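Lipase (Acinetobacter baumannii, PDB 4OPM) probably hydrolyses ester bonds of lipids, as a putative triacylglycerol lipase of the alpha/beta hydrolase fold. Local coordinates at residues A117-G122 with V272-I277; F141-G146 with L238-K243; K179-N184 with D245-V250. All blocks are in the same frame, centred on the assembly; numbering follows the deposited sequence.

Contact 1: A117-G122 with V272-I277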
loop_
_atom_site.group_PDB
_atom_site.type_symbol
_atom_site.label_atom_id
_atom_site.label_comp_id
_atom_site.label_asym_id
_atom_site.label_seq_id
_atom_site.Cartn_x
_atom_site.Cartn_y
_atom_site.Cartn_z
ATOM N N ALA A 117 7.607 -0.443 -2.742
ATOM C CA ALA A 117 6.612 -1.508 -2.599
ATOM C C ALA A 117 5.252 -0.875 -2.445
ATOM O O ALA A 117 5.113 0.141 -1.764
ATOM C CB ALA A 117 6.922 -2.407 -1.411
ATOM N N GLY A 118 4.265 -1.462 -3.090
ATOM C CA GLY A 118 2.910 -0.934 -3.036
ATOM C C GLY A 118 1.866 -2.013 -2.886
ATOM O O GLY A 118 1.909 -3.026 -3.588
ATOM N N HIS A 119 0.933 -1.808 -1.954
ATOM C CA HIS A 119 -0.188 -2.717 -1.772
ATOM C C HIS A 119 -1.446 -2.094 -2.376
ATOM O O HIS A 119 -1.789 -0.962 -2.024
ATOM C CB HIS A 119 -0.422 -3.058 -0.276
ATOM C CG HIS A 119 -1.684 -3.853 -0.058
ATOM N ND1 HIS A 119 -2.697 -3.393 0.764
ATOM C CD2 HIS A 119 -2.081 -5.015 -0.633
ATOM C CE1 HIS A 119 -3.668 -4.286 0.667
ATOM N NE2 HIS A 119 -3.343 -5.275 -0.170
ATOM N N SER A 120 -2.177 -2.855 -3.231
ATOM C CA SER A 120 -3.483 -2.441 -3.765
ATOM C C SER A 120 -3.375 -1.057 -4.476
ATOM O O SER A 120 -2.597 -0.956 -5.428
ATOM C CB SER A 120 -4.511 -2.450 -2.627
ATOM O OG SER A 120 -5.849 -2.391 -3.089
ATOM N N LEU A 121 -4.084 0.007 -4.007
ATOM C CA LEU A 121 -3.963 1.349 -4.604
ATOM C C LEU A 121 -2.506 1.872 -4.480
ATOM O O LEU A 121 -2.039 2.644 -5.326
ATOM C CB LEU A 121 -4.953 2.323 -3.945
ATOM C CG LEU A 121 -5.015 3.730 -4.523
ATOM C CD1 LEU A 121 -5.448 3.707 -5.997
ATOM C CD2 LEU A 121 -5.951 4.578 -3.712
ATOM N N GLY A 122 -1.800 1.410 -3.451
ATOM C CA GLY A 122 -0.393 1.745 -3.263
ATOM C C GLY A 122 0.450 1.211 -4.404
ATOM O O GLY A 122 1.431 1.842 -4.795
ATOM N N VAL A 272 -4.891 -17.073 0.731
ATOM C CA VAL A 272 -4.618 -15.675 1.071
ATOM C C VAL A 272 -5.469 -14.813 0.132
ATOM O O VAL A 272 -5.612 -15.159 -1.042
ATOM C CB VAL A 272 -3.093 -15.359 0.968
ATOM C CG1 VAL A 272 -2.825 -13.855 1.053
ATOM C CG2 VAL A 272 -2.303 -16.099 2.053
ATOM N N GLY A 273 -6.030 -13.721 0.662
ATOM C CA GLY A 273 -6.868 -12.800 -0.094
ATOM C C GLY A 273 -6.105 -11.596 -0.611
ATOM O O GLY A 273 -4.924 -11.687 -0.967
ATOM N N HIS A 274 -6.773 -10.451 -0.615
ATOM C CA HIS A 274 -6.227 -9.196 -1.158
ATOM C C HIS A 274 -5.130 -8.548 -0.293
ATOM O O HIS A 274 -4.448 -7.646 -0.798
ATOM C CB HIS A 274 -7.397 -8.197 -1.330
ATOM C CG HIS A 274 -7.036 -6.908 -1.985
ATOM N ND1 HIS A 274 -6.539 -6.862 -3.284
ATOM C CD2 HIS A 274 -7.133 -5.646 -1.509
ATOM C CE1 HIS A 274 -6.341 -5.582 -3.543
ATOM N NE2 HIS A 274 -6.690 -4.815 -2.510
HETATM N N MSE A 275 -4.925 -8.996 0.978
HETATM C CA MSE A 275 -3.949 -8.340 1.858
HETATM C C MSE A 275 -2.864 -9.311 2.403
HETATM O O MSE A 275 -2.741 -9.501 3.626
HETATM C CB MSE A 275 -4.705 -7.643 3.011
HETATM C CG MSE A 275 -3.933 -6.535 3.642
HETATM SE SE MSE A 275 -5.186 -5.167 4.205
HETATM C CE MSE A 275 -3.873 -3.808 4.503
ATOM N N PRO A 276 -1.966 -9.853 1.528
ATOM C CA PRO A 276 -0.890 -10.737 2.036
ATOM C C PRO A 276 0.016 -10.103 3.102
ATOM O O PRO A 276 0.545 -10.825 3.942
ATOM C CB PRO A 276 -0.062 -11.027 0.782
ATOM C CG PRO A 276 -1.030 -10.915 -0.347
ATOM C CD PRO A 276 -1.902 -9.751 0.051
ATOM N N ILE A 277 0.199 -8.762 3.073
ATOM C CA ILE A 277 1.060 -8.060 4.037
ATOM C C ILE A 277 0.538 -8.208 5.490
ATOM O O ILE A 277 1.333 -8.099 6.432
ATOM C CB ILE A 277 1.313 -6.597 3.651
ATOM C CG1 ILE A 277 0.008 -5.754 3.659
ATOM C CG2 ILE A 277 2.037 -6.545 2.278
ATOM C CD1 ILE A 277 0.220 -4.214 3.509
#
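S120 and H274 meet through OG and NE2, 2.6 Å apart, in a short hydrogen bond for which either atom could supply the proton. The hydroxyl comes to the imidazole at its edge, in the ring plane, and the other ring nitrogen, ND1, is bonded to D245 OD2, so both nitrogens of H274 have partners. A second bond runs alongside: H119 NE2 donates to the backbone O of H274 over 2.7 Å, with an N-H...O angle of 163°. That oxygen sits in the plane of the H119 ring, whereas the donor lies 24° out of the carbonyl plane. The pairing is consistent with a Ser-His-Asp charge relay, S120 standing on the strained turn of a GxSxG nucleophile elbow between strand 114-119 and helix 121-132. A positive phi at S120 marks that strain, and the elbow is closed by G122 N, which donates to H119 O. H119 extends across to the histidine loop because CG is anti to the backbone N (chi1 173°), and S120 CB covers one face of its ring. In one of its two modelled conformers, selenomethionine M275 brings CG to 3.7 Å from H119 CE1, its side chain crossing the imidazole at about a right angle, while I277 CD1 packs 4.0 Å from H119 CB. E279, on the helix that follows, accepts from G273 N through OE1 and from M275 N through OE2.

Contact 2: F141-G146 with L238-K243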
loop_
_atom_site.group_PDB
_atom_site.type_symbol
_atom_site.label_atom_id
_atom_site.label_comp_id
_atom_site.label_asym_id
_atom_site.label_seq_id
_atom_site.Cartn_x
_atom_site.Cartn_y
_atom_site.Cartn_z
ATOM N N PHE A 141 7.866 -3.655 -5.984
ATOM C CA PHE A 141 7.257 -4.833 -5.386
ATOM C C PHE A 141 5.765 -4.573 -5.370
ATOM O O PHE A 141 5.304 -3.644 -4.709
ATOM C CB PHE A 141 7.824 -5.147 -3.992
ATOM C CG PHE A 141 7.207 -6.326 -3.264
ATOM C CD1 PHE A 141 6.696 -7.418 -3.968
ATOM C CD2 PHE A 141 7.185 -6.370 -1.872
ATOM C CE1 PHE A 141 6.141 -8.511 -3.291
ATOM C CE2 PHE A 141 6.656 -7.471 -1.196
ATOM C CZ PHE A 141 6.142 -8.538 -1.906
ATOM N N LEU A 142 5.026 -5.327 -6.181
ATOM C CA LEU A 142 3.593 -5.138 -6.324
ATOM C C LEU A 142 2.840 -6.231 -5.595
ATOM O O LEU A 142 2.928 -7.398 -5.962
ATOM C CB LEU A 142 3.201 -5.106 -7.808
ATOM C CG LEU A 142 3.881 -4.015 -8.674
ATOM C CD1 LEU A 142 3.549 -4.191 -10.162
ATOM C CD2 LEU A 142 3.500 -2.600 -8.198
ATOM N N VAL A 143 2.084 -5.838 -4.575
ATOM C CA VAL A 143 1.299 -6.776 -3.778
ATOM C C VAL A 143 -0.180 -6.537 -4.085
ATOM O O VAL A 143 -0.733 -5.538 -3.624
ATOM C CB VAL A 143 1.600 -6.662 -2.252
ATOM C CG1 VAL A 143 0.853 -7.754 -1.474
ATOM C CG2 VAL A 143 3.109 -6.714 -1.961
ATOM N N ASP A 144 -0.819 -7.445 -4.852
ATOM C CA ASP A 144 -2.244 -7.334 -5.252
ATOM C C ASP A 144 -2.535 -5.895 -5.737
ATOM O O ASP A 144 -3.453 -5.228 -5.248
ATOM C CB ASP A 144 -3.164 -7.739 -4.088
ATOM C CG ASP A 144 -2.911 -9.172 -3.638
ATOM O OD1 ASP A 144 -1.841 -9.425 -3.047
ATOM O OD2 ASP A 144 -3.748 -10.055 -3.954
ATOM N N SER A 145 -1.667 -5.398 -6.625
ATOM C CA SER A 145 -1.688 -4.033 -7.115
ATOM C C SER A 145 -2.892 -3.720 -7.988
ATOM O O SER A 145 -3.335 -4.556 -8.783
ATOM C CB SER A 145 -0.427 -3.764 -7.937
ATOM O OG SER A 145 -0.400 -2.434 -8.433
ATOM N N GLY A 146 -3.319 -2.468 -7.919
ATOM C CA GLY A 146 -4.345 -1.957 -8.817
ATOM C C GLY A 146 -3.726 -1.671 -10.175
ATOM O O GLY A 146 -2.507 -1.798 -10.373
ATOM N N LEU A 238 8.934 -7.516 -8.563
ATOM C CA LEU A 238 8.429 -8.682 -7.874
ATOM C C LEU A 238 6.919 -8.507 -7.752
ATOM O O LEU A 238 6.454 -7.433 -7.361
ATOM C CB LEU A 238 9.099 -8.850 -6.494
ATOM C CG LEU A 238 8.664 -10.068 -5.658
ATOM C CD1 LEU A 238 9.044 -11.388 -6.354
ATOM C CD2 LEU A 238 9.286 -10.021 -4.271
ATOM N N ILE A 239 6.163 -9.542 -8.117
ATOM C CA ILE A 239 4.696 -9.513 -8.052
ATOM C C ILE A 239 4.263 -10.587 -7.100
ATOM O O ILE A 239 4.665 -11.736 -7.262
ATOM C CB ILE A 239 4.049 -9.713 -9.462
ATOM C CG1 ILE A 239 4.515 -8.640 -10.476
ATOM C CG2 ILE A 239 2.502 -9.790 -9.398
ATOM C CD1 ILE A 239 4.433 -9.116 -11.948
ATOM N N LEU A 240 3.406 -10.240 -6.145
ATOM C CA LEU A 240 2.887 -11.227 -5.199
ATOM C C LEU A 240 1.378 -11.034 -5.071
ATOM O O LEU A 240 0.897 -9.908 -4.999
ATOM C CB LEU A 240 3.600 -11.138 -3.838
ATOM C CG LEU A 240 3.290 -12.257 -2.846
ATOM C CD1 LEU A 240 4.510 -12.600 -2.004
ATOM C CD2 LEU A 240 2.108 -11.881 -1.945
ATOM N N TRP A 241 0.631 -12.148 -5.082
ATOM C CA TRP A 241 -0.820 -12.117 -4.997
ATOM C C TRP A 241 -1.355 -13.125 -4.012
ATOM O O TRP A 241 -0.738 -14.165 -3.778
ATOM C CB TRP A 241 -1.416 -12.481 -6.377
ATOM C CG TRP A 241 -2.441 -11.511 -6.876
ATOM C CD1 TRP A 241 -3.802 -11.595 -6.741
ATOM C CD2 TRP A 241 -2.176 -10.269 -7.524
ATOM N NE1 TRP A 241 -4.400 -10.486 -7.301
ATOM C CE2 TRP A 241 -3.423 -9.654 -7.786
ATOM C CE3 TRP A 241 -0.995 -9.600 -7.902
ATOM C CZ2 TRP A 241 -3.522 -8.421 -8.444
ATOM C CZ3 TRP A 241 -1.098 -8.383 -8.566
ATOM C CH2 TRP A 241 -2.344 -7.787 -8.790
ATOM N N GLY A 242 -2.564 -12.863 -3.541
ATOM C CA GLY A 242 -3.316 -13.838 -2.776
ATOM C C GLY A 242 -4.207 -14.542 -3.781
ATOM O O GLY A 242 -4.930 -13.882 -4.536
ATOM N N LYS A 243 -4.133 -15.888 -3.845
ATOM C CA LYS A 243 -4.917 -16.671 -4.809
ATOM C C LYS A 243 -6.424 -16.374 -4.684
ATOM O O LYS A 243 -7.122 -16.323 -5.693
ATOM C CB LYS A 243 -4.646 -18.170 -4.586
ATOM C CG LYS A 243 -5.451 -19.101 -5.502
ATOM C CD LYS A 243 -4.593 -19.776 -6.542
ATOM C CE LYS A 243 -5.342 -20.874 -7.254
ATOM N NZ LYS A 243 -4.439 -21.991 -7.634
#
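The indole of W241 carries D144 on one face: D144 CA lies 3.4 Å from the centroid of the six-membered ring, almost on the normal, a CH-pi contact, and OD2 hovers over the five-membered ring beside CD1. The F141 ring has V143 CG2 over one face, stacks with the ring of Y288, and at its edge meets L238 O and L240 CB, the latter 3.7 Å from CE1. These groups belong to neighbouring parallel strands, 137-143 and 237-242, in the central sheet of the alpha/beta hydrolase fold; the short segments run 13° apart. F141, V143, L238 and L240 project to one face, L142 and I239 to the other. Side by side and pointing the same way, F141 and L238 pack CE1 against CD2. The ladder alternates: L142 N donates to L238 O (2.8 Å), L240 N to L142 O (2.9 Å), and D144 N to L240 O. Beyond it, D144 takes over with its side chain: CG lies beside the backbone N (chi1 -60°), which swings the carboxylate across the tryptophan to G242. W241 NE1 is instead spent on I248 O. The syn lone pair of D144 OD2 receives G242 N at 3.1 Å, with an almost straight N-H...O angle of 176°.

Contact 3: K179-N184 with D245-V250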
loop_
_atom_site.group_PDB
_atom_site.type_symbol
_atom_site.label_atom_id
_atom_site.label_comp_id
_atom_site.label_asym_id
_atom_site.label_seq_id
_atom_site.Cartn_x
_atom_site.Cartn_y
_atom_site.Cartn_z
ATOM N N LYS A 179 -14.261 -9.227 5.331
ATOM C CA LYS A 179 -14.786 -10.420 4.649
ATOM C C LYS A 179 -14.512 -10.360 3.144
ATOM O O LYS A 179 -14.455 -11.407 2.495
ATOM C CB LYS A 179 -16.292 -10.599 4.905
ATOM C CG LYS A 179 -16.581 -11.161 6.300
ATOM C CD LYS A 179 -18.077 -11.194 6.616
ATOM C CE LYS A 179 -18.406 -12.027 7.839
ATOM N NZ LYS A 179 -18.019 -11.355 9.109
ATOM N N GLN A 180 -14.355 -9.143 2.584
ATOM C CA GLN A 180 -14.083 -9.011 1.151
ATOM C C GLN A 180 -12.597 -8.926 0.848
ATOM O O GLN A 180 -12.180 -9.318 -0.239
ATOM C CB GLN A 180 -14.775 -7.758 0.538
ATOM C CG GLN A 180 -16.253 -7.519 0.923
ATOM C CD GLN A 180 -17.111 -8.757 1.038
ATOM O OE1 GLN A 180 -17.756 -8.981 2.068
ATOM N NE2 GLN A 180 -17.125 -9.600 0.013
ATOM N N THR A 181 -11.803 -8.354 1.770
ATOM C CA THR A 181 -10.396 -8.081 1.486
ATOM C C THR A 181 -9.430 -9.148 2.000
ATOM O O THR A 181 -8.259 -9.105 1.639
ATOM C CB THR A 181 -9.991 -6.707 2.059
ATOM O OG1 THR A 181 -10.168 -6.710 3.478
ATOM C CG2 THR A 181 -10.776 -5.579 1.442
HETATM N N MSE A 182 -9.877 -10.038 2.895
HETATM C CA MSE A 182 -8.963 -11.045 3.423
HETATM C C MSE A 182 -9.589 -12.427 3.451
HETATM O O MSE A 182 -10.785 -12.564 3.708
HETATM C CB MSE A 182 -8.474 -10.659 4.836
HETATM C CG MSE A 182 -7.665 -9.370 4.833
HETATM SE SE MSE A 182 -6.816 -9.049 6.533
HETATM C CE MSE A 182 -8.154 -8.538 7.364
ATOM N N PHE A 183 -8.763 -13.447 3.184
ATOM C CA PHE A 183 -9.159 -14.854 3.252
ATOM C C PHE A 183 -8.646 -15.454 4.569
ATOM O O PHE A 183 -9.327 -16.268 5.199
ATOM C CB PHE A 183 -8.612 -15.640 2.053
ATOM C CG PHE A 183 -9.204 -17.031 1.947
ATOM C CD1 PHE A 183 -10.422 -17.238 1.303
ATOM C CD2 PHE A 183 -8.550 -18.127 2.500
ATOM C CE1 PHE A 183 -10.959 -18.527 1.180
ATOM C CE2 PHE A 183 -9.095 -19.418 2.387
ATOM C CZ PHE A 183 -10.295 -19.606 1.739
ATOM N N ASN A 184 -7.439 -15.021 4.989
ATOM C CA ASN A 184 -6.810 -15.485 6.229
ATOM C C ASN A 184 -6.538 -14.277 7.135
ATOM O O ASN A 184 -5.374 -13.944 7.356
ATOM C CB ASN A 184 -5.532 -16.253 5.894
ATOM C CG ASN A 184 -4.895 -16.860 7.110
ATOM O OD1 ASN A 184 -5.580 -17.440 7.949
ATOM N ND2 ASN A 184 -3.595 -16.644 7.271
ATOM N N ASP A 245 -7.884 -13.550 -3.712
ATOM C CA ASP A 245 -8.191 -12.115 -3.823
ATOM C C ASP A 245 -9.546 -11.882 -4.526
ATOM O O ASP A 245 -9.706 -12.235 -5.694
ATOM C CB ASP A 245 -7.073 -11.380 -4.580
ATOM C CG ASP A 245 -7.119 -9.862 -4.474
ATOM O OD1 ASP A 245 -8.234 -9.302 -4.305
ATOM O OD2 ASP A 245 -6.058 -9.226 -4.616
ATOM N N LYS A 246 -10.508 -11.287 -3.797
ATOM C CA LYS A 246 -11.866 -10.980 -4.295
ATOM C C LYS A 246 -11.964 -9.599 -4.932
ATOM O O LYS A 246 -12.946 -9.307 -5.626
ATOM C CB LYS A 246 -12.863 -11.018 -3.117
ATOM C CG LYS A 246 -13.151 -12.421 -2.588
ATOM C CD LYS A 246 -14.011 -12.323 -1.338
ATOM C CE LYS A 246 -14.381 -13.686 -0.824
ATOM N NZ LYS A 246 -15.033 -13.599 0.512
ATOM N N ILE A 247 -10.993 -8.726 -4.638
ATOM C CA ILE A 247 -10.993 -7.335 -5.089
ATOM C C ILE A 247 -10.377 -7.235 -6.481
ATOM O O ILE A 247 -10.966 -6.618 -7.366
ATOM C CB ILE A 247 -10.273 -6.408 -4.052
ATOM C CG1 ILE A 247 -10.793 -6.639 -2.592
ATOM C CG2 ILE A 247 -10.362 -4.924 -4.458
ATOM C CD1 ILE A 247 -12.321 -6.513 -2.378
ATOM N N ILE A 248 -9.169 -7.791 -6.646
ATOM C CA ILE A 248 -8.411 -7.815 -7.899
ATOM C C ILE A 248 -8.061 -9.279 -8.137
ATOM O O ILE A 248 -7.228 -9.835 -7.410
ATOM C CB ILE A 248 -7.175 -6.868 -7.864
ATOM C CG1 ILE A 248 -7.552 -5.450 -7.310
ATOM C CG2 ILE A 248 -6.545 -6.764 -9.258
ATOM C CD1 ILE A 248 -6.390 -4.510 -7.046
ATOM N N ASN A 249 -8.728 -9.917 -9.120
ATOM C CA ASN A 249 -8.576 -11.349 -9.395
ATOM C C ASN A 249 -7.137 -11.707 -9.772
ATOM O O ASN A 249 -6.474 -10.968 -10.505
ATOM C CB ASN A 249 -9.557 -11.833 -10.466
ATOM C CG ASN A 249 -9.513 -11.034 -11.739
ATOM O OD1 ASN A 249 -9.809 -9.829 -11.754
ATOM N ND2 ASN A 249 -9.170 -11.694 -12.831
ATOM N N VAL A 250 -6.694 -12.885 -9.297
ATOM C CA VAL A 250 -5.338 -13.418 -9.420
ATOM C C VAL A 250 -4.807 -13.438 -10.889
ATOM O O VAL A 250 -3.602 -13.283 -11.073
ATOM C CB VAL A 250 -5.229 -14.811 -8.727
ATOM C CG1 VAL A 250 -6.044 -15.885 -9.456
ATOM C CG2 VAL A 250 -3.771 -15.239 -8.548
HETATM O O HOH W 1 -9.972 -10.863 -0.945
HETATM O O HOH W 2 -12.405 -13.890 1.834
#
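The last turn of helix 173-181 presents the carbonyl oxygens of K179 and Q180 to the loop 245-250, with the CA atoms of Q180 and K246 6.2 Å apart at the nearest point. K246 reaches over from the loop: extended beyond CG, its chain runs alongside the helix end until NZ donates to K179 O at 3.0 Å, nearly along the C=O axis. Its CB packs 3.4 Å from Q180 O on the way. Two waters bridge the segments. One donates to Q180 O and accepts from the backbone N of K246; the other donates to M182 O and accepts from K246 NZ at 3.0 Å, so the ammonium binds K179 O in the helix directly and M182 O, just past its end, through water.

I247 supplies the apolar part. Its CD1 packs 4.0 Å from Q180 CB, while CG1 lies next to the methyl of T181, the two side chains pointing the same way. T181 OG1 turns back to its own helix, bonded to L177 O.

D245 braces the start of the loop. Its OD1 accepts from two backbone amides in an Asx turn and wider Asx motif: I247 N at 2.8 Å, approaching almost end-on to the oxygen, and I248 N at 2.9 Å, arriving from above the carboxylate plane. OD2 goes to H274 ND1, which makes D245 the probable acid of the catalytic triad.

An ammonium at the K179 carbonyl near the helix C-terminus is probably favourable, since the helix dipole would place partial negative charge there. The chemistry thus implies a partly hydrated junction at the surface, tying the end of helix 173-181 to the loop that carries the likely triad aspartate.

How the contacts relate
Contacts 1 and 3 hold the three residues of the proposed triad; contact 2 borders it through D144. Contact 1 pairs the serine with the histidine; contact 3 contains the aspartate, its D245 OD2 standing 2.8 Å from H274 ND1. Contact 2 shares the central sheet with contact 1: G118 N and F141 O, 2.9 Å apart, join the elbow strand to strand 137-143, and the two centres are about 6 Å apart. The carboxylate oxygens D144 OD2 and D245 OD2 lie close together, at 2.5 Å, while W241 NE1 reaches I248 O at 2.9 Å. A polyethylene glycol, probably from the crystallisation liquor, lies about 4 Å from the side chains of S120 and T181 and may mark a pocket.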